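Local coordinates for probable glutamine-binding lipoprotein GlnH (GLNBP) (Mycobacterium tuberculosis, PDB 6H20) that binds acidic amino acids and asparagine as an extracellular solute-binding lipoprotein, and probably helps regulate protein kinase G activity in response, at residues E105-L110 / C126-L131; V79-E84 / I117-M122. All coordinates share one frame; numbering follows the deposited sequence.

Contact 1. Residues E105-L110 / C126-L131; sequences ERVTAL and CERRKL. With ASN (asparagine), chain B.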
# COMPACT_ATOMS: atom_id res chain seq x y z
N GLU A 105 -5.66 0.71 10.41
CA GLU A 105 -7.07 0.32 10.43
C GLU A 105 -7.49 -0.55 9.25
O GLU A 105 -8.67 -0.91 9.15
CB GLU A 105 -7.97 1.56 10.46
CG GLU A 105 -7.82 2.42 11.71
CD GLU A 105 -8.42 3.81 11.58
OE1 GLU A 105 -8.53 4.35 10.46
OE2 GLU A 105 -8.78 4.39 12.63
N ARG A 106 -6.57 -0.88 8.33
CA ARG A 106 -6.97 -1.64 7.14
C ARG A 106 -7.50 -3.02 7.50
O ARG A 106 -8.52 -3.45 6.95
CB ARG A 106 -5.77 -1.78 6.20
CG ARG A 106 -5.34 -0.47 5.59
CD ARG A 106 -4.04 -0.64 4.76
NE ARG A 106 -2.90 -0.90 5.65
CZ ARG A 106 -1.63 -0.90 5.23
NH1 ARG A 106 -1.35 -0.69 3.95
NH2 ARG A 106 -0.64 -1.13 6.10
N VAL A 107 -6.84 -3.73 8.42
CA VAL A 107 -7.29 -5.08 8.76
C VAL A 107 -8.63 -5.03 9.50
O VAL A 107 -9.55 -5.80 9.20
CB VAL A 107 -6.21 -5.83 9.56
CG1 VAL A 107 -6.82 -7.05 10.27
CG2 VAL A 107 -5.08 -6.25 8.64
N THR A 108 -8.76 -4.10 10.45
CA THR A 108 -9.99 -4.04 11.25
C THR A 108 -11.20 -3.72 10.39
O THR A 108 -12.27 -4.31 10.57
CB THR A 108 -9.84 -3.02 12.38
OG1 THR A 108 -8.80 -3.45 13.26
CG2 THR A 108 -11.13 -2.92 13.16
N ALA A 109 -11.07 -2.79 9.44
CA ALA A 109 -12.22 -2.46 8.60
C ALA A 109 -12.67 -3.66 7.80
O ALA A 109 -13.87 -3.84 7.57
CB ALA A 109 -11.89 -1.29 7.68
N LEU A 110 -11.74 -4.50 7.36
CA LEU A 110 -12.11 -5.70 6.63
C LEU A 110 -12.76 -6.72 7.55
O LEU A 110 -13.78 -7.34 7.18
CB LEU A 110 -10.87 -6.27 5.93
CG LEU A 110 -10.37 -5.41 4.77
CD1 LEU A 110 -8.97 -5.85 4.35
CD2 LEU A 110 -11.34 -5.51 3.62
N CYS A 126 2.05 -13.16 5.52
CA CYS A 126 1.47 -14.34 6.16
C CYS A 126 0.70 -13.96 7.41
O CYS A 126 -0.39 -14.50 7.66
CB CYS A 126 2.57 -15.35 6.47
SG CYS A 126 3.16 -16.16 4.98
N GLU A 127 1.23 -13.04 8.22
CA GLU A 127 0.51 -12.62 9.42
C GLU A 127 -0.83 -11.98 9.06
O GLU A 127 -1.85 -12.25 9.70
CB GLU A 127 1.36 -11.67 10.25
CG GLU A 127 2.38 -12.36 11.14
CD GLU A 127 1.76 -13.44 12.02
OE1 GLU A 127 2.09 -14.63 11.81
OE2 GLU A 127 0.95 -13.11 12.91
N ARG A 128 -0.85 -11.14 8.02
CA ARG A 128 -2.12 -10.53 7.63
C ARG A 128 -3.08 -11.55 7.05
O ARG A 128 -4.30 -11.42 7.21
CB ARG A 128 -1.89 -9.37 6.65
CG ARG A 128 -1.27 -8.16 7.32
CD ARG A 128 -0.81 -7.15 6.29
NE ARG A 128 -0.23 -5.99 6.97
CZ ARG A 128 0.28 -4.94 6.33
NH1 ARG A 128 0.25 -4.89 5.00
NH2 ARG A 128 0.78 -3.92 7.02
N ARG A 129 -2.55 -12.58 6.38
CA ARG A 129 -3.41 -13.60 5.80
C ARG A 129 -4.11 -14.46 6.85
O ARG A 129 -5.08 -15.15 6.50
CB ARG A 129 -2.60 -14.47 4.84
CG ARG A 129 -2.64 -13.92 3.43
CD ARG A 129 -2.35 -15.01 2.41
NE ARG A 129 -2.65 -14.61 1.03
CZ ARG A 129 -3.87 -14.61 0.49
NH1 ARG A 129 -4.92 -14.96 1.22
NH2 ARG A 129 -4.03 -14.25 -0.77
N LYS A 130 -3.65 -14.44 8.10
CA LYS A 130 -4.39 -15.09 9.17
C LYS A 130 -5.69 -14.35 9.48
O LYS A 130 -6.60 -14.94 10.08
CB LYS A 130 -3.55 -15.12 10.45
CG LYS A 130 -2.31 -16.00 10.38
CD LYS A 130 -1.49 -15.87 11.66
CE LYS A 130 -0.21 -16.68 11.57
NZ LYS A 130 -0.07 -17.66 12.68
N LEU A 131 -5.79 -13.08 9.08
CA LEU A 131 -6.89 -12.21 9.45
C LEU A 131 -7.75 -11.73 8.29
O LEU A 131 -8.94 -11.49 8.49
CB LEU A 131 -6.36 -10.97 10.20
CG LEU A 131 -5.46 -11.28 11.39
CD1 LEU A 131 -4.87 -9.99 11.94
CD2 LEU A 131 -6.26 -12.01 12.46
N ASN B . 3.00 -1.37 2.12
CA ASN B . 3.32 -1.17 3.54
C ASN B . 2.31 -1.90 4.39
O ASN B . 2.24 -1.68 5.62
CB ASN B . 3.35 0.32 3.88
CG ASN B . 1.99 0.97 3.80
OD1 ASN B . 1.06 0.44 3.21
ND2 ASN B . 1.87 2.11 4.44
OXT ASN B . 1.54 -2.72 3.84
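The guanidinium groups of R106 and R128 meet beside the bound asparagine with their planes 68° apart. NH1 of R128 lies over one face of the R106 group; at the edge of that group, in its plane, sits the ligand carboxylate atom O, with the ligand side-chain oxygen OD1 also at the edge and near the plane. R128 turns an edge to the ligand carboxylate, whose OXT is close to its plane. Four hydrogen bonds result. R106 NH1 reaches ligand OD1 at 2.8 Å, a bent bond of 143°, and R106 NH2 reaches ligand O at 3.0 Å. R128 is the straighter donor: R128 NH1 to ligand OXT spans 2.8 Å and R128 NH2 to ligand O 3.0 Å, both nearly straight. Ligand O is thus gripped by both arginines. R106 NH2 and R128 NH2 come within 3.3 Å; the shared carboxylate probably offsets their charge. This is the amino acid site of a family 3 solute-binding protein, and both arginines also bind L-glutamate. R128 gets there on a chain stretched from CG to NE, whereas R106 bends at chi3, where its NE is held by the carbonyl of A103. S123 O takes a further bond from R128 NH1. Away from the ligand the two segments meet through V107 and L131, whose side chains cross at about a right angle. V107 CG1, anti to the backbone N, comes to 3.9 Å from L131 CD1. V107 and L110 also pack on V132 of strand 132-134.

Contact 2. Residues V79-E84 / I117-M122; sequences VDIAGE and IVVKTM. With ASN (asparagine), chain B.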
# COMPACT_ATOMS: atom_id res chain seq x y z
N VAL A 79 -6.61 4.43 -6.18
CA VAL A 79 -7.97 4.83 -6.55
C VAL A 79 -8.35 4.25 -7.90
O VAL A 79 -9.46 3.73 -8.09
CB VAL A 79 -8.06 6.37 -6.55
CG1 VAL A 79 -9.42 6.81 -7.04
CG2 VAL A 79 -7.77 6.90 -5.16
N ASP A 80 -7.42 4.31 -8.86
CA ASP A 80 -7.71 3.82 -10.21
C ASP A 80 -7.84 2.31 -10.24
O ASP A 80 -8.70 1.78 -10.96
CB ASP A 80 -6.65 4.34 -11.18
CG ASP A 80 -6.83 5.82 -11.50
OD1 ASP A 80 -7.90 6.39 -11.20
OD2 ASP A 80 -5.87 6.41 -12.05
N ILE A 81 -7.00 1.59 -9.47
CA ILE A 81 -7.15 0.14 -9.35
C ILE A 81 -8.54 -0.21 -8.83
O ILE A 81 -9.25 -1.05 -9.39
CB ILE A 81 -6.04 -0.46 -8.45
CG1 ILE A 81 -4.67 -0.36 -9.13
CG2 ILE A 81 -6.39 -1.90 -8.10
CD1 ILE A 81 -4.50 -1.28 -10.35
N ALA A 82 -8.96 0.48 -7.76
CA ALA A 82 -10.30 0.25 -7.21
C ALA A 82 -11.37 0.55 -8.23
O ALA A 82 -12.38 -0.17 -8.32
CB ALA A 82 -10.51 1.09 -5.94
N GLY A 83 -11.17 1.60 -9.03
CA GLY A 83 -12.16 1.94 -10.04
C GLY A 83 -12.31 0.88 -11.11
O GLY A 83 -13.39 0.74 -11.70
N GLU A 84 -11.24 0.13 -11.39
CA GLU A 84 -11.35 -0.96 -12.36
C GLU A 84 -12.19 -2.11 -11.82
O GLU A 84 -12.94 -2.75 -12.58
CB GLU A 84 -9.97 -1.43 -12.79
CG GLU A 84 -9.18 -0.39 -13.59
CD GLU A 84 -9.91 0.09 -14.82
OE1 GLU A 84 -10.56 -0.75 -15.50
OE2 GLU A 84 -9.86 1.31 -15.11
N ILE A 117 -13.54 -3.62 -0.09
CA ILE A 117 -12.14 -3.88 -0.37
C ILE A 117 -11.30 -2.75 0.21
O ILE A 117 -11.79 -1.63 0.42
CB ILE A 117 -11.84 -4.01 -1.89
CG1 ILE A 117 -12.12 -2.70 -2.63
CG2 ILE A 117 -12.64 -5.17 -2.49
CD1 ILE A 117 -11.80 -2.76 -4.13
N VAL A 118 -10.05 -3.06 0.51
CA VAL A 118 -9.03 -2.06 0.83
C VAL A 118 -8.06 -2.04 -0.34
O VAL A 118 -7.51 -3.08 -0.72
CB VAL A 118 -8.29 -2.39 2.14
CG1 VAL A 118 -7.04 -1.52 2.30
CG2 VAL A 118 -9.22 -2.22 3.34
N VAL A 119 -7.87 -0.88 -0.94
CA VAL A 119 -6.83 -0.67 -1.95
C VAL A 119 -6.00 0.48 -1.40
O VAL A 119 -6.32 1.66 -1.61
CB VAL A 119 -7.38 -0.36 -3.34
CG1 VAL A 119 -6.26 -0.47 -4.38
CG2 VAL A 119 -8.52 -1.33 -3.72
N LYS A 120 -4.98 0.13 -0.61
CA LYS A 120 -4.19 1.13 0.09
C LYS A 120 -2.82 0.55 0.36
O LYS A 120 -2.51 0.15 1.49
CB LYS A 120 -4.87 1.55 1.40
CG LYS A 120 -4.23 2.81 2.00
CD LYS A 120 -4.49 2.92 3.49
CE LYS A 120 -3.85 4.16 4.11
NZ LYS A 120 -2.49 4.49 3.60
N THR A 121 -2.01 0.47 -0.70
CA THR A 121 -0.64 -0.04 -0.67
C THR A 121 -0.46 -1.22 0.28
O THR A 121 0.49 -1.27 1.07
CB THR A 121 0.37 1.10 -0.37
OG1 THR A 121 0.12 1.67 0.93
CG2 THR A 121 0.28 2.20 -1.42
N MET A 122 -1.36 -2.20 0.23
CA MET A 122 -1.45 -3.15 1.33
C MET A 122 -0.59 -4.37 1.03
O MET A 122 -0.98 -5.24 0.24
CB MET A 122 -2.90 -3.55 1.61
CG MET A 122 -3.05 -4.22 2.96
SD MET A 122 -4.78 -4.46 3.33
CE MET A 122 -4.64 -5.23 4.94
N ASN B . 3.00 -1.37 2.12
CA ASN B . 3.32 -1.17 3.54
C ASN B . 2.31 -1.90 4.39
O ASN B . 2.24 -1.68 5.62
CB ASN B . 3.35 0.32 3.88
CG ASN B . 1.99 0.97 3.80
OD1 ASN B . 1.06 0.44 3.21
ND2 ASN B . 1.87 2.11 4.44
OXT ASN B . 1.54 -2.72 3.84
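A82 and I81, on helix 77-90, pack against V119 of the 117-122 segment, a buried helix-on-sheet contact in the alpha/beta fold of a periplasmic-binding-protein domain. V119 does most of the touching, with its two methyls divided between neighbouring helix residues. Its CG2 comes to 3.8 Å from A82 CB, while CG1, set anti to the backbone N (chi1 -168°), is 4.0 Å from I81 CG2. The I81 side chain lies roughly square across that of V119, and I81 meets V119 through CB and CG2, the rest of its chain leading away toward I257 on helix 244-259. Two residues back, I117 also faces the helix and brings CD1 to 4.4 Å from A82 CB, so the alanine methyl meets both side chains.

Further out, strand 53-57 lies beside strand 117-118 in parallel: I117 and V119 both bond through their backbones to G56, and V55 touches A82 as well as I117. V55 is thus an apolar neighbour of both the helix and the strand. K120 points away from the helix, and its NZ forms a salt bridge with D58. The chain then turns at T121, whose positive phi (38°) belongs to the left-handed region and whose N is held by D78 OD2, near the start of the helix. Here the segment reaches the bound asparagine. T121 O accepts a hydrogen bond from the ligand amino N at 2.7 Å, and a chi1 of 62° swings T121 OG1 round to the ligand, where it donates to ligand OD1 at 2.8 Å.

Following the chain from the N terminus, of the elements in these contacts helix 77-90 is met first, followed by helix 106-111, strand 117-118 and helix 126-129. Contact 2 closes the loop from 79-84 to 117-122, and contact 1 the shorter one from 105-110 to 126-131. The two loops cross, since 105-110 falls inside the first and 117-122 inside the second. The centres of contacts 1 and 2 are about 16 Å apart, yet the contacts touch: R106 NH1 lies 2.8 Å from K120 O in a probable hydrogen bond, and L110 packs on V118. Strand 117-118 thus has helix 77-90 and helix 106-111 against it, and the turn after it meets the ligand beside both arginines.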